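Local coordinates for protein probable zinc protease PqqL (Escherichia coli, PDB 6OFT) that probably acts as a zinc-dependent metalloendopeptidase of the M16 family in the periplasm, this chain being the first half of the protein, at residues I247-Y261 / R425-E439. Residues are numbered along the deposited sequence; the frame is centred on the assembly and turned at random.
Sequences INDKENRVNGIALYY and RKNQDAFWEQMVNNE. With GOL (glycerol), chain C.
Strand 430-436 is held on both edges by 247-261: antiparallel to 256-261, with paired backbone bonds at G256-M435, A258-E433 and Y260-F431, and parallel to 247-248, where I247 N donates to Q434 O (2.7 Å) and V436 N to I247 O. Beyond the strand ends, N437 ND2 donates to N252 O (2.8 Å), while N437 OD1 receives N255 ND2 from above the carbonyl plane; N255 also has a polar partner in D328. E439 OE2 takes N248 ND2 on its syn lone pair, amide and carboxylate nearly coplanar, and forms a salt bridge with K250 NZ (3.2 Å). R425 NH1 donates to Y261 OH (3.0 Å), tilted from the guanidinium plane, and R425 NH2 is salt-bridged to D346.

Y260 and F431 lie almost parallel (7°) but slid apart; chi1 of 69° places F431 CG between the backbone N and carbonyl carbon and lays the ring under Y260 CB and CG. On the other face, L259 CD1 sits over the five-membered ring of W432, 3.9 Å from its centroid, I257 CD1 meets CE3, and W432 NE1 donates to O1 of a glycerol probably from the crystallisation liquor. Replacing W432 by alanine would probably open a gap beneath L259 CD1 and I257 CD1.

In this mixed five-stranded sheet, away from the predicted zinc site, 247-261 belongs to the M16 inactive-domain family region; helix 448-459 packs on W432, helix 148-160 on Y260 and M435 opposite.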
loop_
_atom_site.group_PDB
_atom_site.type_symbol
_atom_site.label_atom_id
_atom_site.label_comp_id
_atom_site.label_asym_id
_atom_site.label_seq_id
_atom_site.Cartn_x
_atom_site.Cartn_y
_atom_site.Cartn_z
ATOM N N ILE A 247 -21.845 -8.017 -3.423
ATOM C CA ILE A 247 -21.656 -6.700 -4.029
ATOM C C ILE A 247 -22.324 -6.734 -5.385
ATOM O O ILE A 247 -21.878 -7.455 -6.279
ATOM C CB ILE A 247 -20.167 -6.242 -4.102
ATOM C CG1 ILE A 247 -19.515 -6.250 -2.701
ATOM C CG2 ILE A 247 -20.060 -4.846 -4.773
ATOM C CD1 ILE A 247 -18.065 -6.023 -2.669
ATOM N N ASN A 248 -23.419 -5.986 -5.522
ATOM C CA ASN A 248 -24.156 -5.907 -6.770
ATOM C C ASN A 248 -23.874 -4.547 -7.436
ATOM O O ASN A 248 -24.302 -3.501 -6.931
ATOM C CB ASN A 248 -25.660 -6.131 -6.529
ATOM C CG ASN A 248 -26.475 -6.435 -7.773
ATOM O OD1 ASN A 248 -26.191 -5.967 -8.886
ATOM N ND2 ASN A 248 -27.525 -7.227 -7.604
ATOM N N ASP A 249 -23.106 -4.569 -8.539
ATOM C CA ASP A 249 -22.757 -3.368 -9.308
ATOM C C ASP A 249 -22.695 -3.726 -10.783
ATOM O O ASP A 249 -21.827 -4.494 -11.200
ATOM C CB ASP A 249 -21.434 -2.744 -8.821
ATOM C CG ASP A 249 -21.175 -1.290 -9.223
ATOM O OD1 ASP A 249 -20.579 -0.552 -8.417
ATOM O OD2 ASP A 249 -21.550 -0.900 -10.356
ATOM N N LYS A 250 -23.621 -3.158 -11.571
ATOM C CA LYS A 250 -23.762 -3.404 -13.011
ATOM C C LYS A 250 -22.534 -2.992 -13.818
ATOM O O LYS A 250 -22.304 -3.555 -14.889
ATOM C CB LYS A 250 -25.044 -2.755 -13.567
ATOM C CG LYS A 250 -26.313 -3.161 -12.816
ATOM C CD LYS A 250 -27.449 -3.582 -13.744
ATOM C CE LYS A 250 -28.745 -3.814 -12.999
ATOM N NZ LYS A 250 -28.672 -4.979 -12.072
ATOM N N GLU A 251 -21.719 -2.063 -13.268
ATOM C CA GLU A 251 -20.498 -1.528 -13.876
ATOM C C GLU A 251 -19.245 -2.374 -13.605
ATOM O O GLU A 251 -18.234 -2.172 -14.279
ATOM C CB GLU A 251 -20.276 -0.055 -13.480
ATOM C CG GLU A 251 -21.302 0.884 -14.103
ATOM C CD GLU A 251 -20.964 2.362 -14.167
ATOM O OE1 GLU A 251 -19.951 2.785 -13.565
ATOM O OE2 GLU A 251 -21.730 3.103 -14.824
ATOM N N ASN A 252 -19.306 -3.321 -12.637
ATOM C CA ASN A 252 -18.197 -4.234 -12.344
ATOM C C ASN A 252 -18.116 -5.259 -13.480
ATOM O O ASN A 252 -19.155 -5.677 -13.999
ATOM C CB ASN A 252 -18.366 -4.901 -10.973
ATOM C CG ASN A 252 -18.046 -3.997 -9.803
ATOM O OD1 ASN A 252 -17.379 -2.961 -9.933
ATOM N ND2 ASN A 252 -18.491 -4.385 -8.618
ATOM N N ARG A 253 -16.896 -5.613 -13.911
ATOM C CA ARG A 253 -16.720 -6.481 -15.078
ATOM C C ARG A 253 -16.570 -7.988 -14.779
ATOM O O ARG A 253 -16.775 -8.802 -15.683
ATOM C CB ARG A 253 -15.548 -5.986 -15.948
ATOM C CG ARG A 253 -14.178 -6.038 -15.266
ATOM C CD ARG A 253 -13.051 -5.826 -16.262
ATOM N NE ARG A 253 -11.824 -6.507 -15.845
ATOM C CZ ARG A 253 -11.471 -7.727 -16.238
ATOM N NH1 ARG A 253 -12.242 -8.414 -17.074
ATOM N NH2 ARG A 253 -10.340 -8.269 -15.802
ATOM N N VAL A 254 -16.217 -8.356 -13.534
ATOM C CA VAL A 254 -15.970 -9.752 -13.156
ATOM C C VAL A 254 -16.878 -10.226 -12.011
ATOM O O VAL A 254 -16.949 -9.581 -10.964
ATOM C CB VAL A 254 -14.454 -9.963 -12.843
ATOM C CG1 VAL A 254 -14.173 -11.347 -12.274
ATOM C CG2 VAL A 254 -13.587 -9.713 -14.080
ATOM N N ASN A 255 -17.556 -11.365 -12.220
ATOM C CA ASN A 255 -18.380 -11.999 -11.198
ATOM C C ASN A 255 -17.519 -13.040 -10.512
ATOM O O ASN A 255 -16.639 -13.608 -11.151
ATOM C CB ASN A 255 -19.635 -12.636 -11.792
ATOM C CG ASN A 255 -20.597 -11.636 -12.390
ATOM O OD1 ASN A 255 -20.827 -10.536 -11.865
ATOM N ND2 ASN A 255 -21.180 -11.997 -13.513
ATOM N N GLY A 256 -17.743 -13.262 -9.221
ATOM C CA GLY A 256 -16.953 -14.244 -8.485
ATOM C C GLY A 256 -17.258 -14.369 -7.012
ATOM O O GLY A 256 -18.196 -13.753 -6.498
ATOM N N ILE A 257 -16.447 -15.184 -6.334
ATOM C CA ILE A 257 -16.560 -15.481 -4.911
ATOM C C ILE A 257 -15.179 -15.395 -4.256
ATOM O O ILE A 257 -14.189 -15.812 -4.845
ATOM C CB ILE A 257 -17.289 -16.849 -4.666
ATOM C CG1 ILE A 257 -17.608 -17.074 -3.156
ATOM C CG2 ILE A 257 -16.530 -18.043 -5.294
ATOM C CD1 ILE A 257 -18.652 -18.151 -2.837
ATOM N N ALA A 258 -15.121 -14.843 -3.039
ATOM C CA ALA A 258 -13.873 -14.747 -2.309
ATOM C C ALA A 258 -14.076 -14.990 -0.811
ATOM O O ALA A 258 -15.129 -14.651 -0.259
ATOM C CB ALA A 258 -13.238 -13.374 -2.542
ATOM N N LEU A 259 -13.084 -15.587 -0.185
ATOM C CA LEU A 259 -13.041 -15.737 1.289
ATOM C C LEU A 259 -11.907 -14.838 1.799
ATOM O O LEU A 259 -10.814 -14.979 1.290
ATOM C CB LEU A 259 -12.791 -17.187 1.682
ATOM C CG LEU A 259 -12.547 -17.428 3.168
ATOM C CD1 LEU A 259 -13.702 -16.934 4.004
ATOM C CD2 LEU A 259 -12.297 -18.891 3.459
ATOM N N TYR A 260 -12.200 -13.919 2.698
ATOM C CA TYR A 260 -11.238 -12.988 3.276
ATOM C C TYR A 260 -10.995 -13.331 4.734
ATOM O O TYR A 260 -11.951 -13.534 5.482
ATOM C CB TYR A 260 -11.794 -11.557 3.234
ATOM C CG TYR A 260 -11.766 -10.868 1.884
ATOM C CD1 TYR A 260 -12.718 -11.160 0.911
ATOM C CD2 TYR A 260 -10.857 -9.845 1.620
ATOM C CE1 TYR A 260 -12.730 -10.496 -0.315
ATOM C CE2 TYR A 260 -10.852 -9.180 0.391
ATOM C CZ TYR A 260 -11.770 -9.533 -0.586
ATOM O OH TYR A 260 -11.765 -8.890 -1.802
ATOM N N TYR A 261 -9.747 -13.380 5.111
ATOM C CA TYR A 261 -9.325 -13.568 6.513
ATOM C C TYR A 261 -8.643 -12.261 6.947
ATOM O O TYR A 261 -8.037 -11.650 6.106
ATOM C CB TYR A 261 -8.370 -14.751 6.660
ATOM C CG TYR A 261 -8.979 -16.120 6.535
ATOM C CD1 TYR A 261 -9.689 -16.687 7.572
ATOM C CD2 TYR A 261 -8.831 -16.863 5.385
ATOM C CE1 TYR A 261 -10.247 -17.944 7.478
ATOM C CE2 TYR A 261 -9.377 -18.126 5.274
ATOM C CZ TYR A 261 -10.095 -18.665 6.319
ATOM O OH TYR A 261 -10.644 -19.901 6.241
ATOM N N ARG A 425 -7.022 -21.181 8.854
ATOM C CA ARG A 425 -8.361 -21.768 8.629
ATOM C C ARG A 425 -9.203 -21.778 9.920
ATOM O O ARG A 425 -10.393 -21.921 9.805
ATOM C CB ARG A 425 -8.214 -23.138 7.962
ATOM C CG ARG A 425 -7.628 -23.096 6.561
ATOM C CD ARG A 425 -8.623 -22.565 5.559
ATOM N NE ARG A 425 -9.516 -23.612 5.123
ATOM C CZ ARG A 425 -10.695 -23.416 4.569
ATOM N NH1 ARG A 425 -11.143 -22.199 4.356
ATOM N NH2 ARG A 425 -11.420 -24.444 4.223
ATOM N N LYS A 426 -8.617 -21.657 11.089
ATOM C CA LYS A 426 -9.377 -21.608 12.356
ATOM C C LYS A 426 -9.639 -20.137 12.719
ATOM O O LYS A 426 -10.267 -19.903 13.716
ATOM C CB LYS A 426 -8.542 -22.235 13.470
ATOM C CG LYS A 426 -8.428 -23.747 13.472
ATOM C CD LYS A 426 -9.591 -24.507 12.910
ATOM C CE LYS A 426 -9.485 -26.006 13.128
ATOM N NZ LYS A 426 -10.643 -26.553 13.870
ATOM N N ASN A 427 -9.152 -19.194 11.939
ATOM C CA ASN A 427 -9.308 -17.748 12.229
ATOM C C ASN A 427 -10.785 -17.344 12.089
ATOM O O ASN A 427 -11.326 -17.455 11.014
ATOM C CB ASN A 427 -8.294 -16.935 11.428
ATOM C CG ASN A 427 -8.352 -15.443 11.594
ATOM O OD1 ASN A 427 -9.221 -14.920 12.249
ATOM N ND2 ASN A 427 -7.408 -14.758 10.981
ATOM N N GLN A 428 -11.366 -16.893 13.172
ATOM C CA GLN A 428 -12.781 -16.478 13.267
ATOM C C GLN A 428 -13.052 -15.113 12.596
ATOM O O GLN A 428 -14.210 -14.766 12.366
ATOM C CB GLN A 428 -13.208 -16.399 14.738
ATOM C CG GLN A 428 -12.941 -17.645 15.569
ATOM C CD GLN A 428 -13.225 -17.355 17.018
ATOM O OE1 GLN A 428 -14.356 -17.482 17.484
ATOM N NE2 GLN A 428 -12.207 -16.941 17.757
ATOM N N ASP A 429 -11.996 -14.338 12.307
ATOM C CA ASP A 429 -12.147 -13.038 11.683
ATOM C C ASP A 429 -12.115 -13.200 10.173
ATOM O O ASP A 429 -11.083 -13.046 9.525
ATOM C CB ASP A 429 -11.138 -12.012 12.255
ATOM C CG ASP A 429 -11.434 -10.568 11.924
ATOM O OD1 ASP A 429 -10.926 -9.679 12.648
ATOM O OD2 ASP A 429 -12.163 -10.316 10.923
ATOM N N ALA A 430 -13.286 -13.525 9.663
ATOM C CA ALA A 430 -13.442 -13.844 8.235
ATOM C C ALA A 430 -14.757 -13.375 7.614
ATOM O O ALA A 430 -15.678 -13.148 8.365
ATOM C CB ALA A 430 -13.267 -15.317 8.009
ATOM N N PHE A 431 -14.783 -13.261 6.291
ATOM C CA PHE A 431 -16.006 -12.937 5.577
ATOM C C PHE A 431 -16.014 -13.504 4.158
ATOM O O PHE A 431 -14.985 -13.494 3.474
ATOM C CB PHE A 431 -16.343 -11.427 5.605
ATOM C CG PHE A 431 -15.440 -10.494 4.833
ATOM C CD1 PHE A 431 -14.374 -9.847 5.463
ATOM C CD2 PHE A 431 -15.700 -10.193 3.498
ATOM C CE1 PHE A 431 -13.574 -8.940 4.761
ATOM C CE2 PHE A 431 -14.883 -9.303 2.789
ATOM C CZ PHE A 431 -13.840 -8.665 3.431
ATOM N N TRP A 432 -17.169 -14.003 3.762
ATOM C CA TRP A 432 -17.444 -14.507 2.397
ATOM C C TRP A 432 -17.952 -13.348 1.554
ATOM O O TRP A 432 -18.737 -12.583 2.050
ATOM C CB TRP A 432 -18.474 -15.633 2.408
ATOM C CG TRP A 432 -17.903 -16.931 2.857
ATOM C CD1 TRP A 432 -17.967 -17.449 4.102
ATOM C CD2 TRP A 432 -17.146 -17.857 2.070
ATOM N NE1 TRP A 432 -17.313 -18.637 4.138
ATOM C CE2 TRP A 432 -16.792 -18.915 2.915
ATOM C CE3 TRP A 432 -16.744 -17.901 0.739
ATOM C CZ2 TRP A 432 -16.051 -20.005 2.477
ATOM C CZ3 TRP A 432 -16.016 -18.976 0.307
ATOM C CH2 TRP A 432 -15.662 -20.009 1.165
ATOM N N GLU A 433 -17.519 -13.255 0.328
ATOM C CA GLU A 433 -17.978 -12.188 -0.536
ATOM C C GLU A 433 -18.215 -12.647 -1.968
ATOM O O GLU A 433 -17.366 -13.304 -2.558
ATOM C CB GLU A 433 -16.969 -11.034 -0.504
ATOM C CG GLU A 433 -17.394 -9.800 -1.277
ATOM C CD GLU A 433 -16.199 -8.927 -1.572
ATOM O OE1 GLU A 433 -15.867 -8.078 -0.716
ATOM O OE2 GLU A 433 -15.567 -9.120 -2.634
ATOM N N GLN A 434 -19.355 -12.253 -2.529
ATOM C CA GLN A 434 -19.690 -12.515 -3.918
ATOM C C GLN A 434 -19.878 -11.204 -4.642
ATOM O O GLN A 434 -20.395 -10.254 -4.067
ATOM C CB GLN A 434 -20.936 -13.392 -4.057
ATOM C CG GLN A 434 -20.614 -14.878 -3.893
ATOM C CD GLN A 434 -21.839 -15.714 -3.673
ATOM O OE1 GLN A 434 -22.179 -16.585 -4.474
ATOM N NE2 GLN A 434 -22.521 -15.483 -2.572
ATOM N N MET A 435 -19.468 -11.160 -5.907
ATOM C CA MET A 435 -19.601 -9.977 -6.751
ATOM C C MET A 435 -20.454 -10.345 -7.940
ATOM O O MET A 435 -20.206 -11.370 -8.571
ATOM C CB MET A 435 -18.222 -9.455 -7.165
ATOM C CG MET A 435 -17.521 -8.730 -6.041
ATOM S SD MET A 435 -15.839 -8.203 -6.425
ATOM C CE MET A 435 -16.164 -6.887 -7.671
ATOM N N VAL A 436 -21.541 -9.581 -8.155
ATOM C CA VAL A 436 -22.519 -9.799 -9.232
ATOM C C VAL A 436 -22.742 -8.504 -10.033
ATOM O O VAL A 436 -22.688 -7.413 -9.457
ATOM C CB VAL A 436 -23.840 -10.469 -8.764
ATOM C CG1 VAL A 436 -23.581 -11.884 -8.265
ATOM C CG2 VAL A 436 -24.569 -9.646 -7.699
ATOM N N ASN A 437 -22.934 -8.621 -11.359
ATOM C CA ASN A 437 -23.100 -7.433 -12.213
ATOM C C ASN A 437 -24.383 -7.432 -13.062
ATOM O O ASN A 437 -24.591 -6.524 -13.863
ATOM C CB ASN A 437 -21.852 -7.199 -13.085
ATOM C CG ASN A 437 -21.462 -8.323 -14.011
ATOM O OD1 ASN A 437 -22.209 -9.281 -14.254
ATOM N ND2 ASN A 437 -20.264 -8.216 -14.552
ATOM N N ASN A 438 -25.241 -8.433 -12.874
ATOM C CA ASN A 438 -26.530 -8.559 -13.560
ATOM C C ASN A 438 -27.463 -9.357 -12.662
ATOM O O ASN A 438 -26.998 -9.956 -11.683
ATOM C CB ASN A 438 -26.386 -9.175 -14.965
ATOM C CG ASN A 438 -25.835 -10.577 -14.985
ATOM O OD1 ASN A 438 -26.546 -11.553 -14.715
ATOM N ND2 ASN A 438 -24.564 -10.712 -15.320
ATOM N N GLU A 439 -28.767 -9.372 -12.984
ATOM C CA GLU A 439 -29.750 -10.074 -12.171
ATOM C C GLU A 439 -29.735 -11.596 -12.373
ATOM O O GLU A 439 -30.282 -12.301 -11.525
ATOM C CB GLU A 439 -31.162 -9.466 -12.330
ATOM C CG GLU A 439 -31.303 -8.105 -11.645
ATOM C CD GLU A 439 -30.678 -7.981 -10.260
ATOM O OE1 GLU A 439 -31.251 -8.542 -9.296
ATOM O OE2 GLU A 439 -29.606 -7.338 -10.140
HETATM C C1 GOL C . -15.329 -19.984 6.523
HETATM O O1 GOL C . -16.498 -20.657 6.256
HETATM C C2 GOL C . -14.636 -20.644 7.688
HETATM O O2 GOL C . -14.288 -21.958 7.267
HETATM C C3 GOL C . -13.476 -19.757 8.091
HETATM O O3 GOL C . -12.274 -20.404 7.902
#